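Local atomic coordinates of sorbitol dehydrogenase (PDB entry 5ITG), a protein that probably oxidises D-sorbitol to L-sorbose, passing the hydride to NADP. Residues Asp103-Leu106 and Glu112-Leu115; Tyr135-Thr140 and Arg199-Gly204; Trp263-Gln268 and Pro274-Ala279; Glu387-Ala392 and Ser400-Gly405. All coordinates share one frame; numbering follows the deposited sequence.

In the fold
Contacts 1, 2 and 3 follow one another along the chain within the Rossmann region, and contact 4 comes last, in the helical C-terminal region. Contact 1 joins strand 93-106 to helix 111-119, and contact 2 sets the loop after strand 125-128 on helix 194-209; both strands belong to the large mixed sheet. Contact 3 belongs to a separate three-stranded sheet. The centres of these three lie 24 to 26 Å apart, yet contacts 2 and 3 come within about 7 Å at their nearest atoms. Contact 4 is centred 51 Å from contact 1. Three contacts thus hold helices, loops and turns to the sheets of the Rossmann region, and the fourth pairs helices 377-394 and 400-412 of the C-terminal region.

Contact 1 (Asp103-Leu106 and Glu112-Leu115); sequences DYLL and EAVL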
# COMPACT_ATOMS: atom_id res chain seq x y z
N ASP A 103 11.22 -20.22 5.86
CA ASP A 103 12.33 -20.44 4.93
C ASP A 103 12.41 -19.27 3.98
O ASP A 103 11.39 -18.64 3.67
CB ASP A 103 12.13 -21.74 4.13
CG ASP A 103 13.45 -22.37 3.71
OD1 ASP A 103 14.47 -21.65 3.62
OD2 ASP A 103 13.46 -23.60 3.45
N TYR A 104 13.62 -18.97 3.53
CA TYR A 104 13.85 -17.87 2.60
C TYR A 104 14.74 -18.41 1.48
O TYR A 104 15.91 -18.74 1.71
CB TYR A 104 14.54 -16.71 3.32
CG TYR A 104 14.71 -15.47 2.47
CD1 TYR A 104 15.60 -15.44 1.40
CD2 TYR A 104 13.98 -14.31 2.75
CE1 TYR A 104 15.76 -14.28 0.62
CE2 TYR A 104 14.13 -13.15 1.98
CZ TYR A 104 15.02 -13.15 0.92
OH TYR A 104 15.16 -12.01 0.16
N LEU A 105 14.18 -18.51 0.28
CA LEU A 105 14.92 -19.03 -0.86
C LEU A 105 15.23 -17.99 -1.91
O LEU A 105 14.40 -17.13 -2.21
CB LEU A 105 14.15 -20.16 -1.53
CG LEU A 105 13.96 -21.50 -0.81
CD1 LEU A 105 13.14 -21.31 0.45
CD2 LEU A 105 13.28 -22.48 -1.76
N LEU A 106 16.43 -18.07 -2.46
CA LEU A 106 16.85 -17.19 -3.54
C LEU A 106 16.60 -18.01 -4.80
O LEU A 106 17.35 -18.94 -5.10
CB LEU A 106 18.33 -16.85 -3.41
CG LEU A 106 18.66 -15.55 -2.68
CD1 LEU A 106 20.17 -15.44 -2.49
CD2 LEU A 106 18.13 -14.38 -3.47
N GLU A 112 14.72 -25.16 -9.32
CA GLU A 112 13.95 -26.36 -8.99
C GLU A 112 13.45 -26.34 -7.55
O GLU A 112 12.34 -26.79 -7.26
CB GLU A 112 14.77 -27.64 -9.20
CG GLU A 112 13.94 -28.92 -9.01
CD GLU A 112 14.78 -30.19 -8.92
OE1 GLU A 112 15.51 -30.37 -7.92
OE2 GLU A 112 14.69 -31.02 -9.86
N ALA A 113 14.27 -25.81 -6.64
CA ALA A 113 13.93 -25.72 -5.22
C ALA A 113 12.64 -24.91 -5.01
O ALA A 113 11.82 -25.25 -4.16
CB ALA A 113 15.07 -25.08 -4.45
N VAL A 114 12.49 -23.84 -5.79
CA VAL A 114 11.31 -23.00 -5.69
C VAL A 114 10.10 -23.74 -6.24
O VAL A 114 9.02 -23.71 -5.65
CB VAL A 114 11.49 -21.68 -6.48
CG1 VAL A 114 10.16 -20.92 -6.53
CG2 VAL A 114 12.55 -20.82 -5.83
N LEU A 115 10.29 -24.40 -7.38
CA LEU A 115 9.22 -25.15 -8.02
C LEU A 115 8.71 -26.30 -7.16
O LEU A 115 7.53 -26.62 -7.20
CB LEU A 115 9.68 -25.68 -9.38
CG LEU A 115 9.68 -24.65 -10.52
CD1 LEU A 115 10.28 -25.29 -11.77
CD2 LEU A 115 8.26 -24.18 -10.80
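Leu105 makes the whole apolar contact from the strand, and it does so with one methyl. CD2 comes to 4.1 Å from CB of Ala113 and lies at the limit of contact, 4.5 Å, from CG2 of Val114. The same methyl also lies 3.9 Å from the backbone O of Ala113, so it rests on the peptide link between the two helical residues as well as on their side chains. The torsion of Leu105 (chi1 -68°) puts CG opposite the carbonyl carbon, and the branch then reaches out from the strand to the helix.

This is the start of a beta-alpha-beta crossover of the Rossmann fold: strand 93-106 leads into helix 111-119, which runs on to strand 125-128 of the same sheet. Strand 56-61 runs alongside in the sheet, parallel to strand 93-106, with Val58 touching Leu105 and Val60 touching Val114, while Tyr104 and Leu106 turn to the other face of the sheet and meet helix 66-77.

Polar links lie off to one side, at Asp103. Its OD1 takes a weak, bent bond from the N of Tyr104 (2.8 Å, 122° at the hydrogen) and also forms a salt bridge with Lys76.

Contact 2 (Tyr135-Thr140 and Arg199-Gly204); sequences YNINET and RKAFLG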
# COMPACT_ATOMS: atom_id res chain seq x y z
N TYR A 135 4.47 -6.31 -12.05
CA TYR A 135 3.46 -7.07 -12.78
C TYR A 135 3.64 -7.03 -14.30
O TYR A 135 2.90 -7.67 -15.04
CB TYR A 135 2.05 -6.62 -12.37
CG TYR A 135 1.71 -6.99 -10.94
CD1 TYR A 135 2.05 -6.14 -9.88
CD2 TYR A 135 1.14 -8.23 -10.63
CE1 TYR A 135 1.84 -6.52 -8.56
CE2 TYR A 135 0.93 -8.62 -9.30
CZ TYR A 135 1.29 -7.76 -8.27
OH TYR A 135 1.14 -8.16 -6.95
N ASN A 136 4.65 -6.29 -14.75
CA ASN A 136 4.97 -6.22 -16.17
C ASN A 136 3.80 -5.84 -17.08
O ASN A 136 3.60 -6.46 -18.13
CB ASN A 136 5.56 -7.56 -16.62
CG ASN A 136 5.99 -7.57 -18.08
OD1 ASN A 136 6.65 -6.65 -18.56
ND2 ASN A 136 5.61 -8.62 -18.80
N ILE A 137 3.03 -4.83 -16.68
CA ILE A 137 1.92 -4.36 -17.50
C ILE A 137 2.41 -3.12 -18.25
O ILE A 137 2.81 -2.14 -17.64
CB ILE A 137 0.70 -3.94 -16.64
CG1 ILE A 137 0.19 -5.13 -15.83
CG2 ILE A 137 -0.39 -3.38 -17.54
CD1 ILE A 137 -0.17 -6.35 -16.65
N ASN A 138 2.40 -3.18 -19.58
CA ASN A 138 2.84 -2.05 -20.39
C ASN A 138 1.95 -0.85 -20.09
O ASN A 138 0.73 -0.94 -20.14
CB ASN A 138 2.79 -2.43 -21.88
CG ASN A 138 3.25 -1.30 -22.78
OD1 ASN A 138 2.58 -0.28 -22.92
ND2 ASN A 138 4.40 -1.48 -23.41
N GLU A 139 2.59 0.28 -19.77
CA GLU A 139 1.88 1.51 -19.43
C GLU A 139 1.08 2.12 -20.57
O GLU A 139 0.14 2.87 -20.33
CB GLU A 139 2.87 2.55 -18.90
CG GLU A 139 3.70 2.08 -17.72
CD GLU A 139 4.63 3.16 -17.19
OE1 GLU A 139 5.41 3.71 -18.00
OE2 GLU A 139 4.59 3.45 -15.98
N THR A 140 1.46 1.80 -21.80
CA THR A 140 0.78 2.34 -22.97
C THR A 140 -0.35 1.43 -23.45
O THR A 140 -1.49 1.88 -23.63
CB THR A 140 1.77 2.58 -24.13
OG1 THR A 140 2.75 3.55 -23.73
CG2 THR A 140 1.04 3.09 -25.37
N ARG A 199 -4.24 -11.23 -12.12
CA ARG A 199 -4.91 -12.10 -13.08
C ARG A 199 -4.48 -11.78 -14.51
O ARG A 199 -4.20 -12.69 -15.30
CB ARG A 199 -6.43 -11.97 -12.94
CG ARG A 199 -7.22 -12.81 -13.94
CD ARG A 199 -8.71 -12.82 -13.62
NE ARG A 199 -9.28 -11.48 -13.69
CZ ARG A 199 -10.53 -11.18 -13.32
NH1 ARG A 199 -11.33 -12.12 -12.84
NH2 ARG A 199 -10.96 -9.93 -13.42
N LYS A 200 -4.41 -10.50 -14.84
CA LYS A 200 -4.01 -10.07 -16.18
C LYS A 200 -2.57 -10.50 -16.50
O LYS A 200 -2.28 -10.97 -17.60
CB LYS A 200 -4.11 -8.54 -16.30
CG LYS A 200 -3.62 -8.00 -17.64
CD LYS A 200 -3.57 -6.48 -17.64
CE LYS A 200 -4.96 -5.87 -17.50
NZ LYS A 200 -4.88 -4.38 -17.47
N ALA A 201 -1.68 -10.33 -15.53
CA ALA A 201 -0.28 -10.68 -15.72
C ALA A 201 -0.05 -12.18 -15.83
O ALA A 201 0.58 -12.66 -16.78
CB ALA A 201 0.55 -10.10 -14.57
N PHE A 202 -0.57 -12.94 -14.86
CA PHE A 202 -0.39 -14.38 -14.89
C PHE A 202 -1.12 -15.10 -16.02
O PHE A 202 -0.60 -16.08 -16.56
CB PHE A 202 -0.76 -14.97 -13.53
CG PHE A 202 0.23 -14.63 -12.46
CD1 PHE A 202 1.51 -15.19 -12.48
CD2 PHE A 202 -0.08 -13.70 -11.48
CE1 PHE A 202 2.47 -14.82 -11.54
CE2 PHE A 202 0.87 -13.32 -10.53
CZ PHE A 202 2.14 -13.88 -10.56
N LEU A 203 -2.30 -14.63 -16.40
CA LEU A 203 -3.03 -15.25 -17.51
C LEU A 203 -2.44 -14.75 -18.82
O LEU A 203 -2.54 -15.42 -19.85
CB LEU A 203 -4.52 -14.90 -17.46
CG LEU A 203 -5.36 -15.48 -16.31
CD1 LEU A 203 -6.83 -15.17 -16.55
CD2 LEU A 203 -5.16 -16.98 -16.22
N GLY A 204 -1.83 -13.57 -18.79
CA GLY A 204 -1.22 -13.02 -19.98
C GLY A 204 -0.04 -13.90 -20.36
O GLY A 204 0.20 -14.16 -21.54
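Ala201 and Tyr135 meet through a methyl and a carbonyl: CB of Ala201 stands 3.4 Å from the backbone O of Tyr135. The same methyl lies at the edge of the tyrosine ring, near its plane, and 4.4 Å from CB of Tyr135. It also receives Ile137, whose CD1 is 4.3 Å from CB of Ala201, so one small side chain on the helix serves two residues of the loop.

CD1 of Ile137 also presses on the aliphatic part of Lys200, 3.5 Å from its CD, and the two side chains cross at about a right angle. A bend at chi3 of Lys200 (-65°) turns the chain beyond CD, and its NZ bonds to the O of Gly142 further along the loop.

The loop follows strand 125-128 of the Rossmann sheet, and helix 194-209 comes after strand 184-187, the parallel neighbour of that strand. The contact therefore lays one strand's exit loop against the helix that follows the next strand.

Hydrogen bonds shape the loop. Tyr135 OH bonds to both Asp189 OD2 and Ser187 OG, anchoring the far end of the ring. Further on, Asn138 OD1 accepts from Thr140 N (2.6 Å) in an Asx turn, the donor tilted 27° from the carbonyl plane, and takes a second bond from Thr141 N.

Contact 3 (Trp263-Gln268 and Pro274-Ala279); sequences WVLEDQ and PPLEKA
Leu276 swings its CG opposite its own carbonyl carbon (chi1 -59°), and with chi2 extended the CD1 methyl is carried out to the strand. Leu265 takes the other course, its CG trans to the backbone N (chi1 179°), which brings CD2 to meet it. The two methyls, Leu265 CD2 and Leu276 CD1, touch at 3.9 Å, with the side chains crossing at a slant.

CD1 of Leu276 also reaches Trp263, lying 4.3 Å from CZ3 on the six-membered ring. Trp263 and Leu265 are two residues apart on the strand, so both side chains leave it on the same side, and CD2 of Leu265 sits 4.0 Å above the plane of the Trp263 ring, offset toward the rim. The CD1 methyl of Leu276 thus meets both Leu265 and Trp263, all three side chains buried, and Val281 adds to the packing of both Trp263 and Leu276.

The backbone near Leu276 is tightly turned. Pro275 is the centre of an inverse gamma turn, and the short 3-10 segment 276-279 follows, with Ala279 N bonded to Leu276 O at 2.8 Å. Arg273, in the intervening loop, forms salt bridges to both Asp267 and Glu277, tying the strand's end to the turn.

The arrangement is a connection between parallel neighbours, strands 263-266 and 282-284, in which the 3-10 turn folds back over the three-stranded sheet completed by strand 226-228.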
# COMPACT_ATOMS: atom_id res chain seq x y z
N TRP A 263 -6.58 -5.12 6.64
CA TRP A 263 -6.52 -6.00 5.49
C TRP A 263 -7.93 -6.44 5.14
O TRP A 263 -8.58 -7.16 5.89
CB TRP A 263 -5.67 -7.23 5.80
CG TRP A 263 -5.33 -8.05 4.58
CD1 TRP A 263 -5.66 -7.77 3.28
CD2 TRP A 263 -4.60 -9.28 4.55
NE1 TRP A 263 -5.18 -8.76 2.45
CE2 TRP A 263 -4.52 -9.69 3.20
CE3 TRP A 263 -4.00 -10.08 5.54
CZ2 TRP A 263 -3.86 -10.86 2.81
CZ3 TRP A 263 -3.34 -11.24 5.15
CH2 TRP A 263 -3.28 -11.62 3.80
N VAL A 264 -8.41 -5.96 3.99
CA VAL A 264 -9.72 -6.31 3.49
C VAL A 264 -9.44 -7.27 2.35
O VAL A 264 -8.68 -6.96 1.44
CB VAL A 264 -10.47 -5.07 3.00
CG1 VAL A 264 -11.81 -5.46 2.40
CG2 VAL A 264 -10.68 -4.10 4.18
N LEU A 265 -10.04 -8.45 2.39
CA LEU A 265 -9.75 -9.46 1.38
C LEU A 265 -10.98 -10.14 0.82
O LEU A 265 -11.86 -10.57 1.57
CB LEU A 265 -8.81 -10.48 2.03
CG LEU A 265 -8.28 -11.72 1.30
CD1 LEU A 265 -7.31 -11.30 0.21
CD2 LEU A 265 -7.58 -12.61 2.33
N GLU A 266 -11.05 -10.24 -0.50
CA GLU A 266 -12.17 -10.92 -1.14
C GLU A 266 -12.01 -12.41 -0.83
O GLU A 266 -10.91 -12.97 -0.97
CB GLU A 266 -12.18 -10.66 -2.65
CG GLU A 266 -12.70 -9.26 -2.99
CD GLU A 266 -12.62 -8.92 -4.48
OE1 GLU A 266 -12.01 -9.69 -5.25
OE2 GLU A 266 -13.17 -7.87 -4.86
N ASP A 267 -13.09 -13.04 -0.40
CA ASP A 267 -13.07 -14.45 -0.04
C ASP A 267 -13.22 -15.34 -1.26
O ASP A 267 -14.26 -15.96 -1.47
CB ASP A 267 -14.19 -14.76 0.96
CG ASP A 267 -13.88 -15.96 1.84
OD1 ASP A 267 -12.91 -16.69 1.55
OD2 ASP A 267 -14.62 -16.19 2.81
N GLN A 268 -12.17 -15.40 -2.08
CA GLN A 268 -12.18 -16.22 -3.29
C GLN A 268 -10.90 -17.04 -3.29
O GLN A 268 -9.88 -16.61 -3.84
CB GLN A 268 -12.24 -15.34 -4.53
CG GLN A 268 -13.22 -14.18 -4.44
CD GLN A 268 -13.12 -13.23 -5.61
OE1 GLN A 268 -12.03 -12.94 -6.10
NE2 GLN A 268 -14.26 -12.72 -6.07
N PRO A 274 -6.29 -19.70 5.50
CA PRO A 274 -6.18 -19.64 6.96
C PRO A 274 -7.43 -18.93 7.51
O PRO A 274 -8.14 -18.26 6.77
CB PRO A 274 -4.93 -18.80 7.18
CG PRO A 274 -4.14 -18.97 5.92
CD PRO A 274 -5.19 -18.97 4.85
N PRO A 275 -7.70 -19.08 8.81
CA PRO A 275 -8.87 -18.43 9.41
C PRO A 275 -8.50 -16.98 9.74
O PRO A 275 -8.55 -16.56 10.90
CB PRO A 275 -9.13 -19.27 10.65
CG PRO A 275 -7.73 -19.60 11.10
CD PRO A 275 -7.05 -19.97 9.79
N LEU A 276 -8.13 -16.22 8.71
CA LEU A 276 -7.70 -14.83 8.86
C LEU A 276 -8.66 -13.90 9.60
O LEU A 276 -8.23 -12.93 10.22
CB LEU A 276 -7.36 -14.26 7.48
CG LEU A 276 -6.25 -15.03 6.75
CD1 LEU A 276 -6.07 -14.50 5.33
CD2 LEU A 276 -4.97 -14.90 7.54
N GLU A 277 -9.96 -14.17 9.54
CA GLU A 277 -10.91 -13.32 10.26
C GLU A 277 -10.53 -13.27 11.74
O GLU A 277 -10.64 -12.23 12.38
CB GLU A 277 -12.35 -13.83 10.09
CG GLU A 277 -12.62 -15.24 10.60
CD GLU A 277 -11.91 -16.31 9.79
OE1 GLU A 277 -11.84 -16.18 8.55
OE2 GLU A 277 -11.44 -17.31 10.39
N LYS A 278 -10.04 -14.40 12.27
CA LYS A 278 -9.65 -14.46 13.67
C LYS A 278 -8.52 -13.50 14.02
O LYS A 278 -8.30 -13.20 15.19
CB LYS A 278 -9.24 -15.89 14.04
CG LYS A 278 -10.38 -16.89 13.94
CD LYS A 278 -9.98 -18.28 14.42
CE LYS A 278 -11.14 -19.26 14.27
NZ LYS A 278 -10.79 -20.63 14.72
N ALA A 279 -7.82 -13.01 13.01
CA ALA A 279 -6.71 -12.08 13.21
C ALA A 279 -7.12 -10.66 12.84
O ALA A 279 -6.28 -9.75 12.81
CB ALA A 279 -5.50 -12.51 12.39

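Contact 4 (Glu387-Ala392 and Ser400-Gly405); sequences ETVRRA and SRIAFG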
# COMPACT_ATOMS: atom_id res chain seq x y z
N GLU A 387 -14.78 12.20 -6.95
CA GLU A 387 -16.12 11.74 -6.55
C GLU A 387 -16.78 12.72 -5.57
O GLU A 387 -17.95 13.07 -5.73
CB GLU A 387 -16.04 10.34 -5.94
CG GLU A 387 -17.38 9.77 -5.44
CD GLU A 387 -18.39 9.54 -6.55
OE1 GLU A 387 -18.03 8.90 -7.56
OE2 GLU A 387 -19.55 9.99 -6.41
N THR A 388 -16.03 13.17 -4.57
CA THR A 388 -16.58 14.10 -3.58
C THR A 388 -17.04 15.41 -4.23
O THR A 388 -18.10 15.94 -3.87
CB THR A 388 -15.55 14.37 -2.47
OG1 THR A 388 -15.42 13.18 -1.67
CG2 THR A 388 -16.00 15.53 -1.58
N VAL A 389 -16.27 15.91 -5.18
CA VAL A 389 -16.66 17.14 -5.88
C VAL A 389 -17.89 16.89 -6.76
O VAL A 389 -18.84 17.67 -6.73
CB VAL A 389 -15.50 17.67 -6.76
CG1 VAL A 389 -15.97 18.84 -7.62
CG2 VAL A 389 -14.34 18.10 -5.87
N ARG A 390 -17.88 15.81 -7.54
CA ARG A 390 -19.03 15.52 -8.40
C ARG A 390 -20.32 15.42 -7.59
O ARG A 390 -21.34 15.97 -7.98
CB ARG A 390 -18.83 14.20 -9.17
CG ARG A 390 -17.74 14.21 -10.23
CD ARG A 390 -17.85 12.96 -11.12
NE ARG A 390 -19.01 13.03 -12.01
CZ ARG A 390 -19.02 13.65 -13.19
NH1 ARG A 390 -17.92 14.24 -13.64
NH2 ARG A 390 -20.13 13.70 -13.91
N ARG A 391 -20.28 14.71 -6.46
CA ARG A 391 -21.47 14.56 -5.62
C ARG A 391 -21.98 15.88 -5.07
O ARG A 391 -23.18 16.14 -5.07
CB ARG A 391 -21.18 13.60 -4.45
CG ARG A 391 -21.11 12.16 -4.88
CD ARG A 391 -22.46 11.67 -5.38
NE ARG A 391 -23.31 11.18 -4.29
CZ ARG A 391 -23.01 10.12 -3.54
NH1 ARG A 391 -21.89 9.45 -3.76
NH2 ARG A 391 -23.85 9.73 -2.58
N ALA A 392 -21.06 16.73 -4.60
CA ALA A 392 -21.44 18.03 -4.05
C ALA A 392 -22.13 18.87 -5.10
O ALA A 392 -23.12 19.53 -4.82
CB ALA A 392 -20.21 18.76 -3.53
N SER A 400 -18.16 25.22 -0.06
CA SER A 400 -17.16 25.97 0.69
C SER A 400 -15.84 25.27 0.97
O SER A 400 -14.79 25.77 0.59
CB SER A 400 -17.76 26.46 2.01
OG SER A 400 -18.82 27.37 1.76
N ARG A 401 -15.89 24.12 1.65
CA ARG A 401 -14.67 23.39 2.00
C ARG A 401 -14.01 22.74 0.78
O ARG A 401 -12.79 22.63 0.71
CB ARG A 401 -14.96 22.33 3.06
CG ARG A 401 -15.38 22.92 4.41
CD ARG A 401 -16.06 21.86 5.27
NE ARG A 401 -17.26 21.36 4.60
CZ ARG A 401 -18.44 21.97 4.60
NH1 ARG A 401 -18.59 23.12 5.24
NH2 ARG A 401 -19.46 21.45 3.94
N ILE A 402 -14.83 22.31 -0.16
CA ILE A 402 -14.33 21.70 -1.38
C ILE A 402 -13.54 22.75 -2.16
O ILE A 402 -12.45 22.48 -2.68
CB ILE A 402 -15.50 21.13 -2.23
CG1 ILE A 402 -16.03 19.86 -1.55
CG2 ILE A 402 -15.04 20.83 -3.66
CD1 ILE A 402 -17.34 19.36 -2.11
N ALA A 403 -14.08 23.97 -2.21
CA ALA A 403 -13.42 25.06 -2.92
C ALA A 403 -12.14 25.46 -2.20
O ALA A 403 -11.15 25.85 -2.84
CB ALA A 403 -14.36 26.25 -3.03
N PHE A 404 -12.14 25.37 -0.88
CA PHE A 404 -10.97 25.71 -0.09
C PHE A 404 -9.82 24.75 -0.41
O PHE A 404 -8.66 25.16 -0.53
CB PHE A 404 -11.28 25.63 1.41
CG PHE A 404 -10.06 25.78 2.28
CD1 PHE A 404 -9.47 27.02 2.47
CD2 PHE A 404 -9.46 24.66 2.84
CE1 PHE A 404 -8.28 27.15 3.19
CE2 PHE A 404 -8.27 24.77 3.57
CZ PHE A 404 -7.68 26.02 3.74
N GLY A 405 -10.14 23.47 -0.55
CA GLY A 405 -9.10 22.51 -0.87
C GLY A 405 -8.46 22.83 -2.21
O GLY A 405 -7.23 22.80 -2.37
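A pair of consecutive helices, 377-394 and 400-412, joined by a short link, forms this part of the helical C-terminal region. The local axes run closer to antiparallel than to parallel, at 142° between their directions, and approach to 10.7 Å.

Ile402 spans the gap, and each of its two branches has its own target. Its CG2 branch meets CG2 of Val389 at 3.6 Å, the two side chains crossing obliquely. The longer branch is extended (chi2 169°), and its CD1 passes on to the CB of Ala392 at 3.3 Å, closer than carbon atoms usually come, so the packing is tight there. CD1 also lies 4.1 Å from CG2 of Thr388 and 3.9 Å from the backbone O of Thr388, an oxygen that takes the helical bond from Ala392 N. Residues 388, 389 and 392 fall on one side of their helix and together receive the single isoleucine.

The hydroxyl of Thr388 points elsewhere: OG1 is hydrogen-bonded to NH2 of Arg296. On its own helix, Arg391 NH1 forms a salt bridge with Glu387 OE2 (3.6 Å), the carboxylate oxygen lying in the guanidinium plane at its edge.

Around the pair, helix 324-338 meets Thr388 through Val338 and takes Arg401 in a salt bridge at Asp337, while helix 461-477 covers Val389 and Ala403, and Phe404 lies against Pro308 of helix 288-312.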